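Local atomic coordinates of Orf c02003 protein (Sulfolobus solfataricus P2, PDB entry 2Q00), a protein that is of unknown function but belongs to the archaeal PaREP1 family, small helical proteins probably related to the C-terminal domain of kanamycin nucleotidyltransferase. Residues A[13-18]-A[28-33]; A[43-48]-A[70-75]; A[81-86]-A[112-117]. All blocks are in the same frame, centred on the assembly; numbering follows the deposited sequence.

Contact 1: residues A[13-18]-A[28-33]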
# COMPACT_ATOMS: atom_id res chain seq x y z
N GLU A 13 -2.47 -3.48 11.84
CA GLU A 13 -3.84 -3.12 12.20
C GLU A 13 -4.85 -3.74 11.20
O GLU A 13 -5.97 -4.11 11.58
CB GLU A 13 -4.02 -1.59 12.23
CG GLU A 13 -3.06 -0.84 13.16
CD GLU A 13 -3.35 0.67 13.20
OE1 GLU A 13 -3.60 1.26 12.12
OE2 GLU A 13 -3.33 1.26 14.31
N ALA A 14 -4.45 -3.86 9.93
CA ALA A 14 -5.33 -4.47 8.93
C ALA A 14 -5.47 -5.95 9.32
O ALA A 14 -6.57 -6.50 9.32
CB ALA A 14 -4.74 -4.34 7.53
N GLU A 15 -4.35 -6.58 9.66
CA GLU A 15 -4.33 -7.98 10.07
C GLU A 15 -5.29 -8.21 11.25
O GLU A 15 -6.04 -9.20 11.27
CB GLU A 15 -2.92 -8.38 10.49
CG GLU A 15 -1.88 -8.33 9.38
CD GLU A 15 -1.89 -9.58 8.52
OE1 GLU A 15 -2.75 -9.68 7.61
OE2 GLU A 15 -1.04 -10.46 8.75
N GLU A 16 -5.28 -7.31 12.23
CA GLU A 16 -6.16 -7.45 13.40
C GLU A 16 -7.63 -7.47 13.00
O GLU A 16 -8.38 -8.35 13.42
CB GLU A 16 -5.92 -6.30 14.39
CG GLU A 16 -4.64 -6.41 15.22
CD GLU A 16 -4.51 -5.32 16.28
OE1 GLU A 16 -3.60 -5.43 17.13
OE2 GLU A 16 -5.32 -4.34 16.26
N PHE A 17 -8.03 -6.48 12.20
CA PHE A 17 -9.41 -6.37 11.72
C PHE A 17 -9.83 -7.61 10.95
O PHE A 17 -10.97 -8.08 11.10
CB PHE A 17 -9.54 -5.14 10.82
CG PHE A 17 -9.63 -3.85 11.56
CD1 PHE A 17 -10.64 -3.65 12.50
CD2 PHE A 17 -8.72 -2.83 11.31
CE1 PHE A 17 -10.75 -2.44 13.18
CE2 PHE A 17 -8.81 -1.61 11.98
CZ PHE A 17 -9.83 -1.41 12.91
N LEU A 18 -8.92 -8.12 10.13
CA LEU A 18 -9.19 -9.31 9.32
C LEU A 18 -9.53 -10.46 10.28
O LEU A 18 -10.55 -11.14 10.13
CB LEU A 18 -7.96 -9.66 8.49
CG LEU A 18 -8.14 -10.45 7.19
CD1 LEU A 18 -6.77 -10.94 6.69
CD2 LEU A 18 -9.08 -11.63 7.41
N GLU A 28 -9.22 -1.10 4.14
CA GLU A 28 -8.76 0.28 4.19
C GLU A 28 -7.39 0.41 4.85
O GLU A 28 -6.57 1.23 4.41
CB GLU A 28 -9.79 1.15 4.92
CG GLU A 28 -9.51 2.65 4.81
CD GLU A 28 -8.97 3.07 3.44
OE1 GLU A 28 -9.56 2.69 2.40
OE2 GLU A 28 -7.94 3.78 3.40
N LYS A 29 -7.12 -0.40 5.87
CA LYS A 29 -5.83 -0.33 6.55
C LYS A 29 -4.75 -0.92 5.67
O LYS A 29 -3.61 -0.43 5.66
CB LYS A 29 -5.87 -1.06 7.89
CG LYS A 29 -6.14 -0.14 9.08
CD LYS A 29 -7.60 0.24 9.21
CE LYS A 29 -7.76 1.69 9.67
NZ LYS A 29 -6.79 2.09 10.73
N TYR A 30 -5.10 -1.97 4.93
CA TYR A 30 -4.15 -2.60 4.02
C TYR A 30 -3.80 -1.59 2.94
O TYR A 30 -2.65 -1.50 2.51
CB TYR A 30 -4.76 -3.84 3.36
CG TYR A 30 -4.76 -5.08 4.23
CD1 TYR A 30 -3.56 -5.63 4.69
CD2 TYR A 30 -5.96 -5.71 4.58
CE1 TYR A 30 -3.55 -6.77 5.48
CE2 TYR A 30 -5.96 -6.87 5.37
CZ TYR A 30 -4.74 -7.40 5.81
OH TYR A 30 -4.70 -8.55 6.58
N TYR A 31 -4.80 -0.83 2.50
CA TYR A 31 -4.54 0.17 1.47
C TYR A 31 -3.64 1.27 2.03
O TYR A 31 -2.68 1.68 1.39
CB TYR A 31 -5.85 0.77 0.96
CG TYR A 31 -5.62 1.83 -0.10
CD1 TYR A 31 -5.05 1.51 -1.33
CD2 TYR A 31 -5.97 3.16 0.14
CE1 TYR A 31 -4.82 2.48 -2.29
CE2 TYR A 31 -5.75 4.14 -0.82
CZ TYR A 31 -5.17 3.79 -2.03
OH TYR A 31 -4.91 4.75 -2.97
N LYS A 32 -3.96 1.75 3.23
CA LYS A 32 -3.14 2.78 3.86
C LYS A 32 -1.72 2.27 4.04
O LYS A 32 -0.77 3.02 3.90
CB LYS A 32 -3.74 3.18 5.22
CG LYS A 32 -4.96 4.08 5.10
CD LYS A 32 -5.48 4.49 6.46
CE LYS A 32 -6.65 5.47 6.35
NZ LYS A 32 -7.07 5.92 7.73
N ALA A 33 -1.58 0.98 4.34
CA ALA A 33 -0.27 0.37 4.50
C ALA A 33 0.46 0.50 3.17
O ALA A 33 1.66 0.78 3.12
CB ALA A 33 -0.38 -1.12 4.89
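Tyr-30 gives the contact between residues 13-18 and 28-33 its one hydrogen bond, donating from OH to OE1 of Glu-15 at 2.5 Å, so short that its exact length is doubtful. The carboxylate oxygen lies at the edge of the phenol and in its plane, whereas the carboxylate as a whole is turned steeply against the ring. Glu-15 starts out from the far side of its helix; a bend at chi2 (-82°) brings the acid back to meet the hydroxyl. A long, weak ion pair with Lys-108 gives the same oxygen a second partner.

The charged pair is looser. Glu-13 runs extended beyond CG, and its OE1 forms a salt bridge with Lys-29 NZ at 3.6 Å. Lys-29 gets there by a folded chain, bent at three successive torsions, which presents its methylenes to the neighbouring helix before the amine arrives at the acid.

These side chains bridge a helical hairpin: helices 6-19 and 23-45 follow each other in the chain and run almost antiparallel here, at 164°, with their local axes 8.4 Å apart. The approach is closest at Ala-14, whose CA lies 4.8 Å from the CA of Lys-29.

Apolar contact fills the rest. The methyl of Ala-14 sits over one face of the Tyr-30 ring, near its centre, in a CH-pi contact, and its CB is also 3.5 Å from CB of Lys-29. Leu-18 approaches the ring at its edge, crossing the tyrosine roughly at a right angle, with CD1 4.2 Å from CZ of Tyr-30. On the other flank, CD of Lys-29 comes obliquely to CE2 of Phe-17 at 3.5 Å. Beyond the hairpin, Leu-89 of helix 79-95 also packs on Tyr-30, and the tyrosine ring meets that of Tyr-11 steeply.

Contact 2: residues A[43-48]-A[70-75]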
# COMPACT_ATOMS: atom_id res chain seq x y z
N ILE A 43 10.59 8.38 -1.14
CA ILE A 43 11.57 9.07 -0.32
C ILE A 43 12.95 8.45 -0.44
O ILE A 43 13.94 9.15 -0.65
CB ILE A 43 11.15 9.06 1.17
CG1 ILE A 43 9.83 9.81 1.34
CG2 ILE A 43 12.25 9.66 2.04
CD1 ILE A 43 9.85 11.25 0.87
N GLU A 44 13.02 7.13 -0.29
CA GLU A 44 14.31 6.44 -0.39
C GLU A 44 14.92 6.52 -1.78
O GLU A 44 16.09 6.90 -1.93
CB GLU A 44 14.16 4.98 0.03
CG GLU A 44 13.80 4.80 1.50
CD GLU A 44 14.79 5.49 2.43
OE1 GLU A 44 16.01 5.18 2.34
OE2 GLU A 44 14.35 6.33 3.25
N ASN A 45 14.16 6.16 -2.81
CA ASN A 45 14.68 6.23 -4.17
C ASN A 45 14.86 7.68 -4.57
O ASN A 45 15.39 7.98 -5.64
CB ASN A 45 13.74 5.54 -5.16
CG ASN A 45 13.92 4.04 -5.18
OD1 ASN A 45 13.58 3.34 -4.23
ND2 ASN A 45 14.49 3.53 -6.28
N ASN A 46 14.39 8.57 -3.71
CA ASN A 46 14.49 10.00 -3.95
C ASN A 46 13.94 10.44 -5.31
O ASN A 46 14.69 10.75 -6.24
CB ASN A 46 15.96 10.43 -3.81
CG ASN A 46 16.11 11.92 -3.59
OD1 ASN A 46 15.71 12.73 -4.43
ND2 ASN A 46 16.69 12.28 -2.45
N LEU A 47 12.61 10.49 -5.41
CA LEU A 47 11.95 10.90 -6.64
C LEU A 47 11.34 12.29 -6.51
O LEU A 47 10.13 12.43 -6.30
CB LEU A 47 10.86 9.89 -7.02
CG LEU A 47 11.27 8.68 -7.86
CD1 LEU A 47 12.54 8.03 -7.31
CD2 LEU A 47 10.12 7.69 -7.87
N LYS A 48 12.18 13.31 -6.64
CA LYS A 48 11.75 14.70 -6.54
C LYS A 48 10.54 14.98 -7.42
O LYS A 48 9.64 15.73 -7.05
CB LYS A 48 12.91 15.63 -6.94
N LYS A 70 4.42 3.47 -11.00
CA LYS A 70 4.97 3.30 -12.35
C LYS A 70 6.46 3.62 -12.28
O LYS A 70 7.31 2.75 -12.50
CB LYS A 70 4.27 4.24 -13.34
N LEU A 71 6.75 4.88 -11.96
CA LEU A 71 8.13 5.37 -11.85
C LEU A 71 9.05 4.41 -11.10
O LEU A 71 10.24 4.36 -11.38
CB LEU A 71 8.15 6.73 -11.15
CG LEU A 71 7.94 8.00 -12.00
CD1 LEU A 71 6.66 7.89 -12.83
CD2 LEU A 71 7.89 9.20 -11.06
N LEU A 72 8.51 3.66 -10.14
CA LEU A 72 9.33 2.73 -9.36
C LEU A 72 9.59 1.37 -10.03
O LEU A 72 10.29 0.52 -9.46
CB LEU A 72 8.70 2.51 -7.99
CG LEU A 72 8.73 3.70 -7.03
CD1 LEU A 72 7.85 3.43 -5.82
CD2 LEU A 72 10.17 3.96 -6.60
N ARG A 73 9.02 1.17 -11.21
CA ARG A 73 9.19 -0.09 -11.95
C ARG A 73 10.67 -0.38 -12.23
O ARG A 73 11.07 -1.53 -12.42
CB ARG A 73 8.41 -0.04 -13.25
N SER A 74 11.48 0.68 -12.26
CA SER A 74 12.91 0.55 -12.52
C SER A 74 13.63 -0.09 -11.32
O SER A 74 14.56 -0.89 -11.50
CB SER A 74 13.51 1.93 -12.81
OG SER A 74 12.83 2.55 -13.90
N ASN A 75 13.19 0.26 -10.12
CA ASN A 75 13.77 -0.29 -8.90
C ASN A 75 13.30 -1.74 -8.71
O ASN A 75 14.10 -2.62 -8.37
CB ASN A 75 13.35 0.56 -7.69
CG ASN A 75 13.79 -0.05 -6.36
OD1 ASN A 75 13.27 -1.08 -5.93
ND2 ASN A 75 14.74 0.60 -5.70
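Asn-45 reaches from the end of helix 23-45 to both Leu-72 and Asn-75, and its side chain changes character on the way. With CG anti to the carbonyl carbon (chi1 -82°), the chain extends across the gap between residues 43-48 and 70-75. The first atom, CB, is 4.2 Å from the CD2 methyl of Leu-72. One bond further, CG lies 4.0 Å from that same methyl, the two side chains passing at a slant. CG is also 3.6 Å from ND2 of Asn-75, where the contact turns polar: the two amide groups come together with their planes 68° apart. Asn-75 sends its own amide across by placing CG anti to its backbone N.

The backbone between Asn-45 and the next contact residue is a Schellman motif. Asn-46, with a positive phi of 53°, is the C-prime residue that ends the helix, and Leu-47 N returns to Val-42 O. Leu-47 also packs on the side chain of Val-42, the hydrophobic pairing that often accompanies this kind of helix ending. In the same stroke Leu-47 occupies the N-cap position of helix 48-52, and its carbonyl accepts a hydrogen bond from Thr-51 OG1.

From this turn Leu-47 points toward the end of helix 62-71. Its CD2 carries the contact, lying 3.9 Å from CD2 of Leu-72 and an equal 3.9 Å from CB of Leu-71. Leu-47 and Leu-71 lie alongside, pointing opposite ways, while Leu-72 meets Leu-47 at a slant. The Leu-72 CD2 methyl is thus shared between the aliphatic part of Asn-45 and the branch of Leu-47. Leu-72 is buried, with Leu-41 of helix 23-45 also against it, whereas Leu-71 and Asn-75 lie at the exposed surface.

Contact 3: residues A[81-86]-A[112-117]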
# COMPACT_ATOMS: atom_id res chain seq x y z
N ILE A 81 2.30 -3.47 -10.10
CA ILE A 81 1.19 -4.40 -10.03
C ILE A 81 0.76 -4.72 -8.59
O ILE A 81 -0.39 -5.07 -8.35
CB ILE A 81 1.48 -5.68 -10.82
CG1 ILE A 81 2.95 -6.06 -10.72
CG2 ILE A 81 1.14 -5.45 -12.29
CD1 ILE A 81 3.31 -7.33 -11.47
N LEU A 82 1.67 -4.58 -7.63
CA LEU A 82 1.31 -4.81 -6.23
C LEU A 82 0.40 -3.64 -5.87
O LEU A 82 -0.60 -3.78 -5.15
CB LEU A 82 2.55 -4.80 -5.34
CG LEU A 82 3.33 -6.11 -5.18
CD1 LEU A 82 3.36 -6.85 -6.49
CD2 LEU A 82 4.74 -5.81 -4.70
N TRP A 83 0.74 -2.47 -6.40
CA TRP A 83 -0.07 -1.29 -6.15
C TRP A 83 -1.52 -1.46 -6.62
O TRP A 83 -2.46 -1.03 -5.94
CB TRP A 83 0.55 -0.05 -6.82
CG TRP A 83 -0.33 1.14 -6.64
CD1 TRP A 83 -1.05 1.78 -7.61
CD2 TRP A 83 -0.66 1.78 -5.40
NE1 TRP A 83 -1.82 2.77 -7.04
CE2 TRP A 83 -1.60 2.80 -5.69
CE3 TRP A 83 -0.25 1.60 -4.07
CZ2 TRP A 83 -2.14 3.62 -4.70
CZ3 TRP A 83 -0.79 2.42 -3.08
CH2 TRP A 83 -1.72 3.42 -3.41
N LYS A 84 -1.73 -2.09 -7.78
CA LYS A 84 -3.09 -2.29 -8.30
C LYS A 84 -3.94 -3.01 -7.26
O LYS A 84 -5.07 -2.60 -6.98
CB LYS A 84 -3.06 -3.09 -9.60
CG LYS A 84 -2.41 -2.34 -10.77
CD LYS A 84 -2.55 -3.12 -12.09
CE LYS A 84 -1.86 -2.42 -13.26
NZ LYS A 84 -0.37 -2.34 -13.11
N SER A 85 -3.39 -4.09 -6.69
CA SER A 85 -4.08 -4.86 -5.65
C SER A 85 -4.51 -3.95 -4.50
O SER A 85 -5.62 -4.07 -3.95
CB SER A 85 -3.16 -5.94 -5.09
OG SER A 85 -2.71 -6.79 -6.11
N ALA A 86 -3.61 -3.04 -4.12
CA ALA A 86 -3.90 -2.12 -3.04
C ALA A 86 -5.12 -1.28 -3.47
O ALA A 86 -6.06 -1.09 -2.69
CB ALA A 86 -2.67 -1.20 -2.77
N ARG A 112 1.56 -6.94 1.53
CA ARG A 112 2.64 -7.38 2.40
C ARG A 112 3.98 -7.29 1.68
O ARG A 112 4.96 -6.77 2.21
CB ARG A 112 2.43 -8.83 2.84
CG ARG A 112 3.24 -9.23 4.08
CD ARG A 112 3.60 -10.73 4.09
NE ARG A 112 3.69 -11.28 5.45
CZ ARG A 112 4.50 -10.84 6.42
NH1 ARG A 112 5.32 -9.81 6.21
NH2 ARG A 112 4.47 -11.43 7.61
N LYS A 113 4.02 -7.81 0.46
CA LYS A 113 5.23 -7.81 -0.35
C LYS A 113 5.68 -6.38 -0.63
O LYS A 113 6.87 -6.08 -0.69
CB LYS A 113 4.96 -8.55 -1.67
CG LYS A 113 6.21 -9.03 -2.41
CD LYS A 113 5.84 -10.06 -3.50
CE LYS A 113 7.06 -10.58 -4.25
NZ LYS A 113 6.66 -11.50 -5.36
N LEU A 114 4.71 -5.51 -0.80
CA LEU A 114 5.01 -4.12 -1.07
C LEU A 114 5.59 -3.49 0.18
O LEU A 114 6.59 -2.78 0.13
CB LEU A 114 3.72 -3.41 -1.49
CG LEU A 114 3.81 -1.94 -1.83
CD1 LEU A 114 4.94 -1.69 -2.82
CD2 LEU A 114 2.47 -1.49 -2.39
N VAL A 115 4.95 -3.76 1.30
CA VAL A 115 5.38 -3.19 2.57
C VAL A 115 6.84 -3.55 2.85
O VAL A 115 7.64 -2.67 3.16
CB VAL A 115 4.49 -3.68 3.72
CG1 VAL A 115 5.04 -3.22 5.05
CG2 VAL A 115 3.07 -3.14 3.53
N ILE A 116 7.17 -4.83 2.73
CA ILE A 116 8.53 -5.28 3.00
C ILE A 116 9.54 -4.70 2.02
O ILE A 116 10.66 -4.40 2.40
CB ILE A 116 8.63 -6.81 3.00
CG1 ILE A 116 8.31 -7.35 1.61
CG2 ILE A 116 7.66 -7.40 4.04
CD1 ILE A 116 8.58 -8.84 1.44
N PHE A 117 9.14 -4.53 0.77
CA PHE A 117 10.06 -3.95 -0.19
C PHE A 117 10.48 -2.58 0.34
O PHE A 117 11.66 -2.24 0.33
CB PHE A 117 9.41 -3.79 -1.57
CG PHE A 117 9.40 -5.05 -2.40
CD1 PHE A 117 10.53 -5.87 -2.46
CD2 PHE A 117 8.28 -5.39 -3.16
CE1 PHE A 117 10.54 -7.02 -3.27
CE2 PHE A 117 8.29 -6.53 -3.97
CZ PHE A 117 9.41 -7.34 -4.03
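Leu-82 and Leu-114 leave their helices by different first torsions. Leu-82 has CG anti to the carbonyl carbon (chi1 -85°), which carries its CD2 methyl over to helix 101-122; Leu-114 has CG anti to the backbone N (chi1 180°), and its branch runs toward Trp-83.

The closest approaches of Leu-82 all run through that one methyl. CD2 of Leu-82 is 3.7 Å from CE2 of Phe-117, meeting the phenyl ring at its edge and in its plane while the two side chains cross at about a right angle. It also lies 4.1 Å from CB of Leu-114 and 4.1 Å from CB of Lys-113, so it rests against three residues on neighbouring turns of one helix. Further inward, CD2 of Leu-114 stands 4.4 Å from CE3 of Trp-83, again at a ring edge.

Helices 79-95 and 101-122 are consecutive elements of an all-helical bundle, here inclined at 125° with their local axes 9.7 Å apart. Helix 23-45 packs against the same pair: Ala-34 and Ile-38 touch Trp-83, and Ala-37 touches Leu-114. Phe-66 of helix 62-71 meets the tryptophan ring edge-to-face.

Polar groups find partners outside the pairing. Lys-113 meets Leu-82 with the base of its chain, CB nearest, and its extended chain takes NZ away to a salt bridge with Glu-78; the buried Ser-85 OG is hydrogen-bonded to Asp-110 OD2. No hydrogen bond joins the two segments, so the pairing probably rests on the packing and burial of hydrocarbon.

How the contacts relate
Contact 3 is the buried one, contact 1 is partly buried, and contact 2 lies at the surface. Helix 23-45 serves both contact 1 and contact 2, whose centres, about 24 Å apart, fall on opposite sides of the chain's centre. Contact 3 joins two other helices but abuts contact 1, where the ring of Tyr-31 packs on Trp-83 and Ala-86. Chemistry follows position: the interior pairing is hydrocarbon alone, the hairpin of contact 1 adds a salt bridge and a phenol-carboxylate bond around its apolar middle, and contact 2 sets two amides beside a leucine cluster where helices end.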